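Local coordinates for NAD-dependent epimerase/dehydratase domain-containing protein (PDB 3IUS) that is of unknown function but, as a member of the NAD-dependent epimerase/dehydratase family, probably binds a nicotinamide dinucleotide in a Rossmann-type fold, at residues Y155-G160 with R182-D187. Residues are numbered along the deposited sequence; the frame is centred on the assembly and turned at random.
Sequences YGPGRG and RIHVED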
loop_
_atom_site.group_PDB
_atom_site.type_symbol
_atom_site.label_atom_id
_atom_site.label_comp_id
_atom_site.label_asym_id
_atom_site.label_seq_id
_atom_site.Cartn_x
_atom_site.Cartn_y
_atom_site.Cartn_z
ATOM N N TYR A 155 -5.463 -5.566 1.754
ATOM C CA TYR A 155 -5.930 -6.822 2.331
ATOM C C TYR A 155 -5.336 -8.014 1.591
ATOM O O TYR A 155 -4.764 -7.871 0.506
ATOM C CB TYR A 155 -7.463 -6.891 2.387
ATOM C CG TYR A 155 -8.161 -7.260 1.085
ATOM C CD1 TYR A 155 -8.804 -8.486 0.942
ATOM C CD2 TYR A 155 -8.197 -6.376 0.005
ATOM C CE1 TYR A 155 -9.457 -8.825 -0.237
ATOM C CE2 TYR A 155 -8.850 -6.708 -1.182
ATOM C CZ TYR A 155 -9.470 -7.939 -1.298
ATOM O OH TYR A 155 -10.127 -8.276 -2.465
ATOM N N GLY A 156 -5.455 -9.188 2.193
ATOM C CA GLY A 156 -4.824 -10.376 1.652
ATOM C C GLY A 156 -4.668 -11.471 2.689
ATOM O O GLY A 156 -5.231 -11.386 3.783
ATOM N N PRO A 157 -3.900 -12.515 2.354
ATOM C CA PRO A 157 -3.695 -13.624 3.291
ATOM C C PRO A 157 -3.121 -13.095 4.597
ATOM O O PRO A 157 -2.179 -12.308 4.566
ATOM C CB PRO A 157 -2.659 -14.498 2.578
ATOM C CG PRO A 157 -2.786 -14.151 1.134
ATOM C CD PRO A 157 -3.144 -12.694 1.102
ATOM N N GLY A 158 -3.690 -13.506 5.726
ATOM C CA GLY A 158 -3.188 -13.073 7.017
ATOM C C GLY A 158 -3.674 -11.684 7.373
ATOM O O GLY A 158 -3.551 -11.248 8.515
ATOM N N ARG A 159 -4.221 -10.978 6.391
ATOM C CA ARG A 159 -4.821 -9.676 6.647
ATOM C C ARG A 159 -6.229 -9.617 6.060
ATOM O O ARG A 159 -6.523 -8.802 5.183
ATOM C CB ARG A 159 -3.941 -8.551 6.101
ATOM C CG ARG A 159 -4.351 -7.168 6.583
ATOM C CD ARG A 159 -3.297 -6.127 6.253
ATOM N NE ARG A 159 -2.080 -6.313 7.039
ATOM C CZ ARG A 159 -0.963 -5.620 6.847
ATOM N NH1 ARG A 159 -0.916 -4.703 5.891
ATOM N NH2 ARG A 159 0.104 -5.848 7.602
ATOM N N GLY A 160 -7.090 -10.503 6.553
ATOM C CA GLY A 160 -8.456 -10.597 6.077
ATOM C C GLY A 160 -9.439 -10.530 7.227
ATOM O O GLY A 160 -9.035 -10.477 8.388
ATOM N N ARG A 182 -10.096 -0.361 -1.636
ATOM C CA ARG A 182 -9.320 -1.532 -1.247
ATOM C C ARG A 182 -8.447 -2.048 -2.383
ATOM O O ARG A 182 -8.771 -1.870 -3.555
ATOM C CB ARG A 182 -10.249 -2.669 -0.831
ATOM C CG ARG A 182 -11.499 -2.246 -0.101
ATOM C CD ARG A 182 -12.181 -3.472 0.479
ATOM N NE ARG A 182 -11.256 -4.231 1.318
ATOM C CZ ARG A 182 -11.351 -5.535 1.564
ATOM N NH1 ARG A 182 -12.330 -6.255 1.035
ATOM N NH2 ARG A 182 -10.455 -6.125 2.336
ATOM N N ILE A 183 -7.372 -2.741 -2.018
ATOM C CA ILE A 183 -6.522 -3.442 -2.973
ATOM C C ILE A 183 -5.959 -4.730 -2.364
ATOM O O ILE A 183 -5.523 -4.739 -1.217
ATOM C CB ILE A 183 -5.369 -2.539 -3.462
ATOM C CG1 ILE A 183 -4.611 -3.201 -4.616
ATOM C CG2 ILE A 183 -4.423 -2.190 -2.311
ATOM C CD1 ILE A 183 -5.385 -3.262 -5.911
ATOM N N HIS A 184 -5.994 -5.815 -3.130
ATOM C CA HIS A 184 -5.428 -7.086 -2.689
ATOM C C HIS A 184 -3.916 -7.042 -2.851
ATOM O O HIS A 184 -3.407 -6.544 -3.861
ATOM C CB HIS A 184 -6.012 -8.253 -3.486
ATOM C CG HIS A 184 -5.622 -9.597 -2.954
ATOM N ND1 HIS A 184 -6.517 -10.435 -2.323
ATOM C CD2 HIS A 184 -4.431 -10.239 -2.945
ATOM C CE1 HIS A 184 -5.893 -11.541 -1.954
ATOM N NE2 HIS A 184 -4.628 -11.446 -2.321
ATOM N N VAL A 185 -3.199 -7.549 -1.853
ATOM C CA VAL A 185 -1.739 -7.477 -1.846
ATOM C C VAL A 185 -1.096 -8.133 -3.076
ATOM O O VAL A 185 -0.055 -7.666 -3.569
ATOM C CB VAL A 185 -1.147 -8.041 -0.526
ATOM C CG1 VAL A 185 -1.430 -9.536 -0.390
ATOM C CG2 VAL A 185 0.344 -7.736 -0.428
ATOM N N GLU A 186 -1.715 -9.193 -3.588
ATOM C CA GLU A 186 -1.215 -9.834 -4.807
ATOM C C GLU A 186 -1.253 -8.888 -6.006
ATOM O O GLU A 186 -0.368 -8.917 -6.862
ATOM C CB GLU A 186 -1.977 -11.124 -5.116
ATOM C CG GLU A 186 -1.514 -12.325 -4.296
ATOM C CD GLU A 186 -0.095 -12.770 -4.636
ATOM O OE1 GLU A 186 0.505 -13.516 -3.830
ATOM O OE2 GLU A 186 0.421 -12.380 -5.705
ATOM N N ASP A 187 -2.288 -8.052 -6.067
ATOM C CA ASP A 187 -2.416 -7.090 -7.148
ATOM C C ASP A 187 -1.418 -5.944 -7.016
ATOM O O ASP A 187 -0.938 -5.406 -8.017
ATOM C CB ASP A 187 -3.856 -6.584 -7.254
ATOM C CG ASP A 187 -4.760 -7.572 -7.977
ATOM O OD1 ASP A 187 -4.251 -8.276 -8.880
ATOM O OD2 ASP A 187 -5.962 -7.656 -7.643
#
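Tyr155 lies with its ring between two side chains of 182-187, Arg182 over one face and His184 over the opposite one. The Arg182 guanidinium makes a cation-pi contact, CZ standing 3.7 Å from the ring centroid, the two planes inclined by 33°; a bend at chi3 (55°) turns the chain back over the ring. His184 instead presents its edge, ND1 lying 3.9 Å from Tyr155 CE1, in an edge-to-face pair with planes at 73°. Its own face receives Gly156 CA in a CH-pi contact. Next to the rings the backbones join as parallel strands: Tyr155 N donates to Ile183 O (3.1 Å), and Val185 N donates to Tyr155 O (2.8 Å). Here the end of strand 146-155 pairs with short strand 182-184 in the parallel Rossmann-type sheet. His184 is the N-cap of helix 185-197, so Tyr155 O binds an amide of that helix's first turn. Leu280 of helix 273-282 touches both Tyr155 and His184. Replacing Tyr155 by an alanine would probably leave the Arg182 guanidinium without its aromatic partner and His184 without the face that its edge meets. Gly156 CA packs against Val185 CG1; a CB on Gly156 would run into that methyl and into the carbonyl O of Tyr155, so glycine is needed here. Beyond it the packing thins: exposed Pro157 adds just CD, 3.9 Å from Val185 CG1 and also near His184 NE2. The chain then swings away from 182-187 in a type II turn, Gly156 to Arg159, with Gly158 exposed.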